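Local coordinates for protein alpha-glucosidase YIHQ (Escherichia coli, PDB 5AEG) that hydrolyses sulfoquinovosyl diacylglycerides and simple sulfoquinovosides such as sulfoquinovosyl glycerol, releasing sulfoquinovose for sulfoglycolysis, at residues L141-W149 / Y202-H213; Y130-F139 / S485-T496. All coordinates share one frame; numbering follows the deposited sequence.

Contact 1 (L141-W149 / Y202-H213)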
loop_
_atom_site.group_PDB
_atom_site.type_symbol
_atom_site.label_atom_id
_atom_site.label_comp_id
_atom_site.label_asym_id
_atom_site.label_seq_id
_atom_site.Cartn_x
_atom_site.Cartn_y
_atom_site.Cartn_z
ATOM N N LEU A 141 -7.880 -12.386 5.906
ATOM C CA LEU A 141 -9.134 -11.896 5.339
ATOM C C LEU A 141 -10.313 -12.867 5.429
ATOM O O LEU A 141 -11.501 -12.548 5.089
ATOM C CB LEU A 141 -8.880 -11.580 3.850
ATOM C CG LEU A 141 -7.722 -10.661 3.494
ATOM C CD1 LEU A 141 -7.578 -10.408 2.027
ATOM C CD2 LEU A 141 -7.808 -9.371 4.227
ATOM N N ARG A 142 -10.050 -14.074 5.892
ATOM C CA ARG A 142 -11.160 -15.087 5.990
ATOM C C ARG A 142 -12.306 -14.715 6.859
ATOM O O ARG A 142 -12.124 -14.184 7.923
ATOM C CB ARG A 142 -10.603 -16.489 6.386
ATOM C CG ARG A 142 -11.540 -17.620 5.915
ATOM C CD ARG A 142 -11.309 -17.955 4.460
ATOM N NE ARG A 142 -12.315 -18.822 3.884
ATOM C CZ ARG A 142 -12.321 -20.146 4.037
ATOM N NH1 ARG A 142 -11.379 -20.738 4.779
ATOM N NH2 ARG A 142 -13.268 -20.872 3.430
ATOM N N GLY A 143 -13.530 -14.937 6.376
ATOM C CA GLY A 143 -14.692 -14.532 7.109
ATOM C C GLY A 143 -15.395 -13.295 6.552
ATOM O O GLY A 143 -16.507 -13.029 6.931
ATOM N N LYS A 144 -14.794 -12.584 5.605
ATOM C CA LYS A 144 -15.353 -11.321 5.159
ATOM C C LYS A 144 -15.202 -11.142 3.672
ATOM O O LYS A 144 -14.267 -11.713 3.048
ATOM C CB LYS A 144 -14.570 -10.139 5.801
ATOM C CG LYS A 144 -14.637 -10.035 7.310
ATOM C CD LYS A 144 -16.011 -9.552 7.736
ATOM C CE LYS A 144 -16.029 -8.070 8.126
ATOM N NZ LYS A 144 -17.336 -7.709 8.760
ATOM N N PRO A 145 -16.038 -10.247 3.090
ATOM C CA PRO A 145 -15.875 -9.815 1.734
ATOM C C PRO A 145 -15.090 -8.519 1.611
ATOM O O PRO A 145 -15.150 -7.656 2.479
ATOM C CB PRO A 145 -17.346 -9.678 1.252
ATOM C CG PRO A 145 -18.046 -9.107 2.503
ATOM C CD PRO A 145 -17.352 -9.836 3.636
ATOM N N PHE A 146 -14.359 -8.418 0.525
ATOM C CA PHE A 146 -13.513 -7.256 0.214
ATOM C C PHE A 146 -13.780 -6.753 -1.184
ATOM O O PHE A 146 -13.184 -7.228 -2.180
ATOM C CB PHE A 146 -12.026 -7.529 0.443
ATOM C CG PHE A 146 -11.716 -7.815 1.889
ATOM C CD1 PHE A 146 -11.934 -9.098 2.383
ATOM C CD2 PHE A 146 -11.253 -6.821 2.741
ATOM C CE1 PHE A 146 -11.711 -9.388 3.701
ATOM C CE2 PHE A 146 -11.065 -7.103 4.089
ATOM C CZ PHE A 146 -11.322 -8.374 4.577
ATOM N N PRO A 147 -14.624 -5.731 -1.270
ATOM C CA PRO A 147 -14.593 -4.930 -2.479
ATOM C C PRO A 147 -13.173 -4.388 -2.722
ATOM O O PRO A 147 -12.484 -3.897 -1.783
ATOM C CB PRO A 147 -15.537 -3.751 -2.137
ATOM C CG PRO A 147 -16.490 -4.356 -1.125
ATOM C CD PRO A 147 -15.513 -5.156 -0.271
ATOM N N LEU A 148 -12.794 -4.389 -3.984
ATOM C CA LEU A 148 -11.498 -3.970 -4.469
ATOM C C LEU A 148 -11.642 -2.788 -5.444
ATOM O O LEU A 148 -11.726 -2.949 -6.709
ATOM C CB LEU A 148 -10.809 -5.132 -5.188
ATOM C CG LEU A 148 -10.577 -6.346 -4.243
ATOM C CD1 LEU A 148 -10.052 -7.533 -5.058
ATOM C CD2 LEU A 148 -9.663 -6.065 -3.026
ATOM N N TRP A 149 -11.586 -1.586 -4.870
ATOM C CA TRP A 149 -11.787 -0.377 -5.610
ATOM C C TRP A 149 -10.959 0.716 -4.957
ATOM O O TRP A 149 -11.194 1.009 -3.783
ATOM C CB TRP A 149 -13.245 -0.084 -5.574
ATOM C CG TRP A 149 -13.605 1.158 -6.344
ATOM C CD1 TRP A 149 -13.816 2.429 -5.834
ATOM C CD2 TRP A 149 -13.742 1.277 -7.761
ATOM N NE1 TRP A 149 -14.098 3.309 -6.859
ATOM C CE2 TRP A 149 -14.063 2.644 -8.045
ATOM C CE3 TRP A 149 -13.689 0.362 -8.822
ATOM C CZ2 TRP A 149 -14.325 3.086 -9.344
ATOM C CZ3 TRP A 149 -13.955 0.817 -10.136
ATOM C CH2 TRP A 149 -14.258 2.159 -10.366
ATOM N N TYR A 202 -13.933 -3.083 -11.260
ATOM C CA TYR A 202 -14.454 -3.367 -9.929
ATOM C C TYR A 202 -14.472 -4.859 -9.700
ATOM O O TYR A 202 -14.904 -5.608 -10.608
ATOM C CB TYR A 202 -15.838 -2.807 -9.761
ATOM C CG TYR A 202 -16.421 -3.088 -8.403
ATOM C CD1 TYR A 202 -17.084 -4.262 -8.153
ATOM C CD2 TYR A 202 -16.194 -2.207 -7.284
ATOM C CE1 TYR A 202 -17.627 -4.544 -6.930
ATOM C CE2 TYR A 202 -16.744 -2.508 -6.036
ATOM C CZ TYR A 202 -17.445 -3.666 -5.866
ATOM O OH TYR A 202 -18.008 -3.918 -4.650
ATOM N N MET A 203 -14.030 -5.306 -8.525
ATOM C CA MET A 203 -14.153 -6.728 -8.124
ATOM C C MET A 203 -14.491 -6.757 -6.666
ATOM O O MET A 203 -14.273 -5.797 -5.975
ATOM C CB MET A 203 -12.819 -7.459 -8.392
ATOM C CG MET A 203 -12.534 -7.648 -9.857
ATOM S SD MET A 203 -10.993 -8.593 -10.148
ATOM C CE MET A 203 -10.012 -7.308 -10.704
ATOM N N ASN A 204 -15.049 -7.849 -6.207
ATOM C CA ASN A 204 -15.340 -8.099 -4.861
ATOM C C ASN A 204 -14.896 -9.530 -4.568
ATOM O O ASN A 204 -15.418 -10.480 -5.179
ATOM C CB ASN A 204 -16.836 -7.969 -4.562
ATOM C CG ASN A 204 -17.133 -8.107 -3.072
ATOM O OD1 ASN A 204 -16.487 -8.844 -2.376
ATOM N ND2 ASN A 204 -18.123 -7.435 -2.609
ATOM N N PHE A 205 -13.968 -9.679 -3.663
ATOM C CA PHE A 205 -13.416 -11.018 -3.275
ATOM C C PHE A 205 -14.024 -11.419 -1.984
ATOM O O PHE A 205 -13.758 -10.782 -0.955
ATOM C CB PHE A 205 -11.877 -10.989 -3.223
ATOM C CG PHE A 205 -11.148 -11.069 -4.551
ATOM C CD1 PHE A 205 -11.752 -10.764 -5.770
ATOM C CD2 PHE A 205 -9.795 -11.331 -4.549
ATOM C CE1 PHE A 205 -11.031 -10.810 -6.928
ATOM C CE2 PHE A 205 -9.078 -11.441 -5.745
ATOM C CZ PHE A 205 -9.683 -11.146 -6.931
ATOM N N ASP A 206 -14.892 -12.463 -1.995
ATOM C CA ASP A 206 -15.665 -12.794 -0.831
ATOM C C ASP A 206 -15.058 -14.065 -0.209
ATOM O O ASP A 206 -15.080 -15.166 -0.773
ATOM C CB ASP A 206 -17.132 -12.947 -1.186
ATOM C CG ASP A 206 -17.990 -13.263 0.000
ATOM O OD1 ASP A 206 -17.519 -13.297 1.154
ATOM O OD2 ASP A 206 -19.185 -13.407 -0.186
ATOM N N PHE A 207 -14.477 -13.900 0.973
ATOM C CA PHE A 207 -13.820 -14.983 1.686
ATOM C C PHE A 207 -14.628 -15.465 2.875
ATOM O O PHE A 207 -14.074 -16.071 3.801
ATOM C CB PHE A 207 -12.378 -14.532 2.089
ATOM C CG PHE A 207 -11.508 -14.160 0.944
ATOM C CD1 PHE A 207 -11.133 -15.096 -0.009
ATOM C CD2 PHE A 207 -11.069 -12.854 0.782
ATOM C CE1 PHE A 207 -10.308 -14.743 -1.027
ATOM C CE2 PHE A 207 -10.304 -12.486 -0.257
ATOM C CZ PHE A 207 -9.908 -13.434 -1.179
ATOM N N SER A 208 -15.935 -15.276 2.830
ATOM C CA SER A 208 -16.857 -15.524 3.957
ATOM C C SER A 208 -17.260 -16.998 4.085
ATOM O O SER A 208 -17.504 -17.514 5.184
ATOM C CB SER A 208 -18.174 -14.759 3.751
ATOM O OG SER A 208 -17.837 -13.418 3.907
ATOM N N ALA A 209 -17.369 -17.673 2.948
ATOM C CA ALA A 209 -18.052 -19.001 2.996
ATOM C C ALA A 209 -17.025 -20.084 3.316
ATOM O O ALA A 209 -15.893 -20.108 2.737
ATOM C CB ALA A 209 -18.799 -19.282 1.673
ATOM N N PRO A 210 -17.400 -21.001 4.247
ATOM C CA PRO A 210 -16.408 -22.030 4.628
ATOM C C PRO A 210 -15.917 -22.912 3.514
ATOM O O PRO A 210 -14.741 -23.318 3.545
ATOM C CB PRO A 210 -17.117 -22.828 5.763
ATOM C CG PRO A 210 -18.160 -21.919 6.259
ATOM C CD PRO A 210 -18.580 -21.013 5.112
ATOM N N GLU A 211 -16.758 -23.202 2.501
ATOM C CA GLU A 211 -16.362 -24.148 1.396
ATOM C C GLU A 211 -15.920 -23.556 0.064
ATOM O O GLU A 211 -15.517 -24.259 -0.844
ATOM C CB GLU A 211 -17.497 -25.179 1.135
ATOM C CG GLU A 211 -17.913 -26.000 2.379
ATOM C CD GLU A 211 -16.823 -26.990 2.866
ATOM O OE1 GLU A 211 -15.913 -27.370 2.078
ATOM O OE2 GLU A 211 -16.809 -27.354 4.088
ATOM N N TYR A 212 -15.962 -22.238 -0.082
ATOM C CA TYR A 212 -15.550 -21.665 -1.307
ATOM C C TYR A 212 -15.240 -20.143 -1.143
ATOM O O TYR A 212 -15.773 -19.475 -0.288
ATOM C CB TYR A 212 -16.629 -21.865 -2.424
ATOM C CG TYR A 212 -17.935 -21.278 -2.047
ATOM C CD1 TYR A 212 -18.195 -19.910 -2.325
ATOM C CD2 TYR A 212 -18.908 -22.019 -1.378
ATOM C CE1 TYR A 212 -19.366 -19.328 -1.944
ATOM C CE2 TYR A 212 -20.131 -21.437 -0.993
ATOM C CZ TYR A 212 -20.333 -20.078 -1.317
ATOM O OH TYR A 212 -21.418 -19.403 -0.987
ATOM N N HIS A 213 -14.379 -19.688 -2.002
ATOM C CA HIS A 213 -14.155 -18.222 -2.179
ATOM C C HIS A 213 -15.005 -17.789 -3.372
ATOM O O HIS A 213 -15.059 -18.532 -4.362
ATOM C CB HIS A 213 -12.712 -17.986 -2.510
ATOM C CG HIS A 213 -11.765 -18.593 -1.518
ATOM N ND1 HIS A 213 -11.993 -18.605 -0.166
ATOM C CD2 HIS A 213 -10.603 -19.238 -1.711
ATOM C CE1 HIS A 213 -10.996 -19.203 0.438
ATOM N NE2 HIS A 213 -10.140 -19.616 -0.480
HETATM O O HOH W 1 -14.008 -18.225 1.748
#
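The F205 ring carries L148 CD1 over the centre of one face, a CH-pi contact 3.6 Å from the ring centroid. F146 CD1 lies at the edge of the F207 ring, and L141 CB packs 4.0 Å from F207 CD2. CE3 of the W149 indole meets the edge of the Y202 ring at CD2 (3.9 Å), and Y202 OH lies against P147 CB. The guanidinium of R142 has CE1 of H213 over one face, the two planes 82° apart, while backbone oxygens gather round its edge. R142 NH2 donates to A209 O (2.8 Å) and P210 O (2.9 Å); the first carbonyl is met with a modest tilt, the second from well above its plane. The one N-H of R142 NE is shared between a water in the guanidinium plane and, weakly, F207 O; that water is also bonded to A209 O and H213 ND1. CG of R142 stands anti to the backbone N (chi1 -155°) and the chain bends at chi2, bringing the guanidinium to these carbonyls. These groups border an antiparallel strand pair, 145-148 with 203-206, at one edge of the GH31 N-terminal beta domain. F146 and F205 form a hydrogen-bonded pair, F146 N to F205 O at 2.9 Å and F205 N to F146 O at 3.0 Å. Beyond P145 and D206, a type II turn from L141 to K144 lets G143 N reach F207 O in a nearly straight bond. On the face bearing P145 and P147, D206 OD1 accepts from S208 N, closing an Asx turn, and also from S208 OG.

Contact 2 (Y130-F139 / S485-T496); sequences YGCGEQFSYF and SVVPAALSLAMT
Helix 486-495 of the GH31 catalytic TIM barrel is overlaid here by the end of strand 129-133 and the loop that follows it in the N-terminal beta domain. Two hydroxyls, one on the helix and one just past its C-terminal end, hold the loop backbone: S492 OG accepts from Q135 N at 2.9 Å in an almost straight bond (174°), and T496 OG1 takes G133 N at 3.1 Å while donating to S492 O. F139 is sandwiched, with Y130 CD1 above the centre of one face and L491 CB above the centre of the other, 3.6 Å from the centroid of the ring; M495 CG comes in at the edge. With CG trans to the backbone N (chi1 174°), the ring of F139 reaches down to the helix. An alanine at this position is likely to open a gap between Y130 and L491 and leave M495 CG without its aromatic neighbour. At G131 a CB would be tight against T496 OG1 and jammed against the carbonyl O of Y130. The extended chain of E134 lies across L493, and its OE2 is bonded to H501. Over one face of the F136 ring, nearer the rim, rests A489 CB, 3.5 Å from F136 CE2.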
loop_
_atom_site.group_PDB
_atom_site.type_symbol
_atom_site.label_atom_id
_atom_site.label_comp_id
_atom_site.label_asym_id
_atom_site.label_seq_id
_atom_site.Cartn_x
_atom_site.Cartn_y
_atom_site.Cartn_z
ATOM N N TYR A 130 -4.558 -14.164 2.846
ATOM C CA TYR A 130 -3.794 -12.941 3.066
ATOM C C TYR A 130 -3.614 -12.214 1.738
ATOM O O TYR A 130 -3.660 -12.815 0.637
ATOM C CB TYR A 130 -2.409 -13.276 3.647
ATOM C CG TYR A 130 -2.498 -14.071 4.858
ATOM C CD1 TYR A 130 -2.762 -13.502 6.092
ATOM C CD2 TYR A 130 -2.365 -15.460 4.794
ATOM C CE1 TYR A 130 -2.930 -14.287 7.239
ATOM C CE2 TYR A 130 -2.494 -16.253 5.915
ATOM C CZ TYR A 130 -2.808 -15.681 7.136
ATOM O OH TYR A 130 -2.944 -16.405 8.261
ATOM N N GLY A 131 -3.401 -10.917 1.867
ATOM C CA GLY A 131 -3.094 -10.088 0.736
ATOM C C GLY A 131 -4.200 -9.126 0.389
ATOM O O GLY A 131 -4.727 -8.386 1.231
ATOM N N CYS A 132 -4.541 -9.130 -0.875
ATOM C CA CYS A 132 -5.481 -8.197 -1.472
ATOM C C CYS A 132 -5.001 -6.769 -1.406
ATOM O O CYS A 132 -5.829 -5.832 -1.382
ATOM C CB CYS A 132 -6.919 -8.338 -1.008
ATOM S SG CYS A 132 -7.849 -9.792 -1.604
ATOM N N GLY A 133 -3.695 -6.584 -1.501
ATOM C CA GLY A 133 -3.054 -5.264 -1.472
ATOM C C GLY A 133 -2.794 -4.827 -0.057
ATOM O O GLY A 133 -2.283 -5.617 0.765
ATOM N N GLU A 134 -3.127 -3.568 0.246
ATOM C CA GLU A 134 -2.861 -2.973 1.566
ATOM C C GLU A 134 -4.192 -2.882 2.292
ATOM O O GLU A 134 -5.052 -2.049 1.974
ATOM C CB GLU A 134 -2.183 -1.604 1.407
ATOM C CG GLU A 134 -1.649 -0.990 2.747
ATOM C CD GLU A 134 -0.946 0.299 2.508
ATOM O OE1 GLU A 134 -1.132 0.826 1.357
ATOM O OE2 GLU A 134 -0.112 0.710 3.341
ATOM N N GLN A 135 -4.332 -3.731 3.306
ATOM C CA GLN A 135 -5.467 -3.892 4.135
ATOM C C GLN A 135 -5.175 -3.410 5.559
ATOM O O GLN A 135 -4.163 -3.746 6.138
ATOM C CB GLN A 135 -5.913 -5.338 4.119
ATOM C CG GLN A 135 -6.418 -5.776 2.720
ATOM C CD GLN A 135 -7.677 -5.016 2.281
ATOM O OE1 GLN A 135 -8.480 -4.519 3.116
ATOM N NE2 GLN A 135 -7.918 -5.004 0.990
ATOM N N PHE A 136 -6.035 -2.533 6.050
ATOM C CA PHE A 136 -5.738 -1.859 7.313
ATOM C C PHE A 136 -6.521 -2.342 8.529
ATOM O O PHE A 136 -6.142 -2.006 9.652
ATOM C CB PHE A 136 -5.997 -0.340 7.100
ATOM C CG PHE A 136 -5.000 0.366 6.249
ATOM C CD1 PHE A 136 -5.186 0.427 4.864
ATOM C CD2 PHE A 136 -3.945 1.085 6.812
ATOM C CE1 PHE A 136 -4.308 1.080 4.052
ATOM C CE2 PHE A 136 -3.093 1.775 6.018
ATOM C CZ PHE A 136 -3.266 1.756 4.627
ATOM N N SER A 137 -7.657 -3.041 8.357
ATOM C CA SER A 137 -8.423 -3.596 9.460
ATOM C C SER A 137 -8.284 -5.107 9.667
ATOM O O SER A 137 -8.548 -5.626 10.766
ATOM C CB SER A 137 -9.935 -3.309 9.268
ATOM O OG SER A 137 -10.209 -1.907 9.290
ATOM N N TYR A 138 -7.896 -5.818 8.619
ATOM C CA TYR A 138 -7.771 -7.273 8.629
ATOM C C TYR A 138 -6.453 -7.614 7.977
ATOM O O TYR A 138 -6.046 -6.939 7.002
ATOM C CB TYR A 138 -8.925 -7.935 7.858
ATOM C CG TYR A 138 -10.222 -7.816 8.624
ATOM C CD1 TYR A 138 -10.450 -8.581 9.765
ATOM C CD2 TYR A 138 -11.181 -6.854 8.268
ATOM C CE1 TYR A 138 -11.620 -8.393 10.540
ATOM C CE2 TYR A 138 -12.347 -6.701 8.980
ATOM C CZ TYR A 138 -12.578 -7.458 10.097
ATOM O OH TYR A 138 -13.756 -7.240 10.759
ATOM N N PHE A 139 -5.762 -8.646 8.504
ATOM C CA PHE A 139 -4.649 -9.209 7.748
ATOM C C PHE A 139 -5.164 -10.523 7.202
ATOM O O PHE A 139 -5.292 -10.674 5.961
ATOM C CB PHE A 139 -3.375 -9.346 8.632
ATOM C CG PHE A 139 -2.231 -10.060 7.958
ATOM C CD1 PHE A 139 -1.916 -9.860 6.591
ATOM C CD2 PHE A 139 -1.459 -10.972 8.708
ATOM C CE1 PHE A 139 -0.887 -10.569 5.959
ATOM C CE2 PHE A 139 -0.425 -11.659 8.100
ATOM C CZ PHE A 139 -0.112 -11.431 6.731
ATOM N N SER A 485 -3.154 0.190 12.895
ATOM C CA SER A 485 -3.621 -0.163 11.570
ATOM C C SER A 485 -2.456 -0.258 10.560
ATOM O O SER A 485 -2.590 -0.865 9.459
ATOM C CB SER A 485 -4.747 0.851 11.154
ATOM O OG SER A 485 -4.155 2.107 10.816
ATOM N N VAL A 486 -1.315 0.373 10.883
ATOM C CA VAL A 486 -0.154 0.309 10.017
ATOM C C VAL A 486 0.412 -1.145 9.888
ATOM O O VAL A 486 0.983 -1.518 8.848
ATOM C CB VAL A 486 0.957 1.301 10.484
ATOM C CG1 VAL A 486 2.165 1.197 9.594
ATOM C CG2 VAL A 486 0.408 2.761 10.556
ATOM N N VAL A 487 0.291 -1.918 10.964
ATOM C CA VAL A 487 0.842 -3.275 10.926
ATOM C C VAL A 487 0.142 -4.257 9.958
ATOM O O VAL A 487 0.797 -4.799 9.107
ATOM C CB VAL A 487 1.000 -3.889 12.324
ATOM C CG1 VAL A 487 1.769 -5.192 12.240
ATOM C CG2 VAL A 487 1.779 -2.927 13.242
ATOM N N PRO A 488 -1.200 -4.398 9.994
ATOM C CA PRO A 488 -1.843 -5.147 8.911
ATOM C C PRO A 488 -1.600 -4.560 7.549
ATOM O O PRO A 488 -1.456 -5.315 6.594
ATOM C CB PRO A 488 -3.327 -5.196 9.280
ATOM C CG PRO A 488 -3.505 -4.232 10.392
ATOM C CD PRO A 488 -2.134 -4.016 11.037
ATOM N N ALA A 489 -1.434 -3.232 7.445
ATOM C CA ALA A 489 -1.093 -2.611 6.166
ATOM C C ALA A 489 0.250 -3.103 5.634
ATOM O O ALA A 489 0.407 -3.454 4.444
ATOM C CB ALA A 489 -1.175 -1.104 6.331
ATOM N N ALA A 490 1.270 -3.147 6.495
ATOM C CA ALA A 490 2.566 -3.680 6.091
ATOM C C ALA A 490 2.505 -5.179 5.687
ATOM O O ALA A 490 3.110 -5.584 4.710
ATOM C CB ALA A 490 3.556 -3.564 7.211
ATOM N N LEU A 491 1.798 -5.955 6.481
ATOM C CA LEU A 491 1.802 -7.404 6.365
ATOM C C LEU A 491 0.984 -7.841 5.153
ATOM O O LEU A 491 1.407 -8.747 4.420
ATOM C CB LEU A 491 1.259 -8.085 7.563
ATOM C CG LEU A 491 2.113 -7.883 8.851
ATOM C CD1 LEU A 491 1.445 -8.562 10.017
ATOM C CD2 LEU A 491 3.549 -8.357 8.676
ATOM N N SER A 492 -0.173 -7.229 4.961
ATOM C CA SER A 492 -0.972 -7.468 3.747
ATOM C C SER A 492 -0.172 -7.158 2.497
ATOM O O SER A 492 -0.112 -7.956 1.525
ATOM C CB SER A 492 -2.266 -6.660 3.834
ATOM O OG SER A 492 -2.006 -5.276 3.971
ATOM N N LEU A 493 0.497 -6.009 2.475
ATOM C CA LEU A 493 1.361 -5.686 1.332
ATOM C C LEU A 493 2.515 -6.643 1.128
ATOM O O LEU A 493 2.814 -7.049 -0.024
ATOM C CB LEU A 493 1.899 -4.244 1.391
ATOM C CG LEU A 493 0.874 -3.244 0.876
ATOM C CD1 LEU A 493 1.326 -1.824 1.066
ATOM C CD2 LEU A 493 0.582 -3.469 -0.633
ATOM N N ALA A 494 3.120 -7.048 2.216
ATOM C CA ALA A 494 4.158 -8.051 2.145
ATOM C C ALA A 494 3.754 -9.357 1.414
ATOM O O ALA A 494 4.521 -9.884 0.575
ATOM C CB ALA A 494 4.693 -8.314 3.544
ATOM N N MET A 495 2.532 -9.816 1.697
ATOM C CA MET A 495 1.909 -10.986 1.104
ATOM C C MET A 495 1.346 -10.712 -0.298
ATOM O O MET A 495 0.957 -11.644 -0.986
ATOM C CB MET A 495 0.779 -11.483 1.995
ATOM C CG MET A 495 1.241 -11.994 3.351
ATOM S SD MET A 495 2.560 -13.247 3.269
ATOM C CE MET A 495 1.559 -14.594 2.669
ATOM N N THR A 496 1.373 -9.450 -0.742
ATOM C CA THR A 496 0.991 -9.073 -2.101
ATOM C C THR A 496 2.245 -8.632 -2.859
ATOM O O THR A 496 2.200 -7.952 -3.905
ATOM C CB THR A 496 -0.063 -7.899 -2.073
ATOM O OG1 THR A 496 -1.100 -8.205 -1.147
ATOM C CG2 THR A 496 -0.719 -7.783 -3.435
#

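The two contacts lie about 15 Å apart, centre to centre, and contact 1 is nested along the chain within the loop that contact 2 closes. Strand 129-133 leads through residues 134-144 into strand 145-148, so the same run of chain meets the catalytic barrel and then strand 203-206. They also touch directly: L141 CD1 packs 3.7 Å from C132 SG, and F146 CD2 lies 3.6 Å from Q135 OE1. Both approach the active site. The side chain of W149 is about 8 Å from that of E408, probably an active-site residue, and that of F136 about 7 Å from that of D472, the inferred proton donor and a calcium-site residue; that of S485 is about 7 Å from a bound calcium ion.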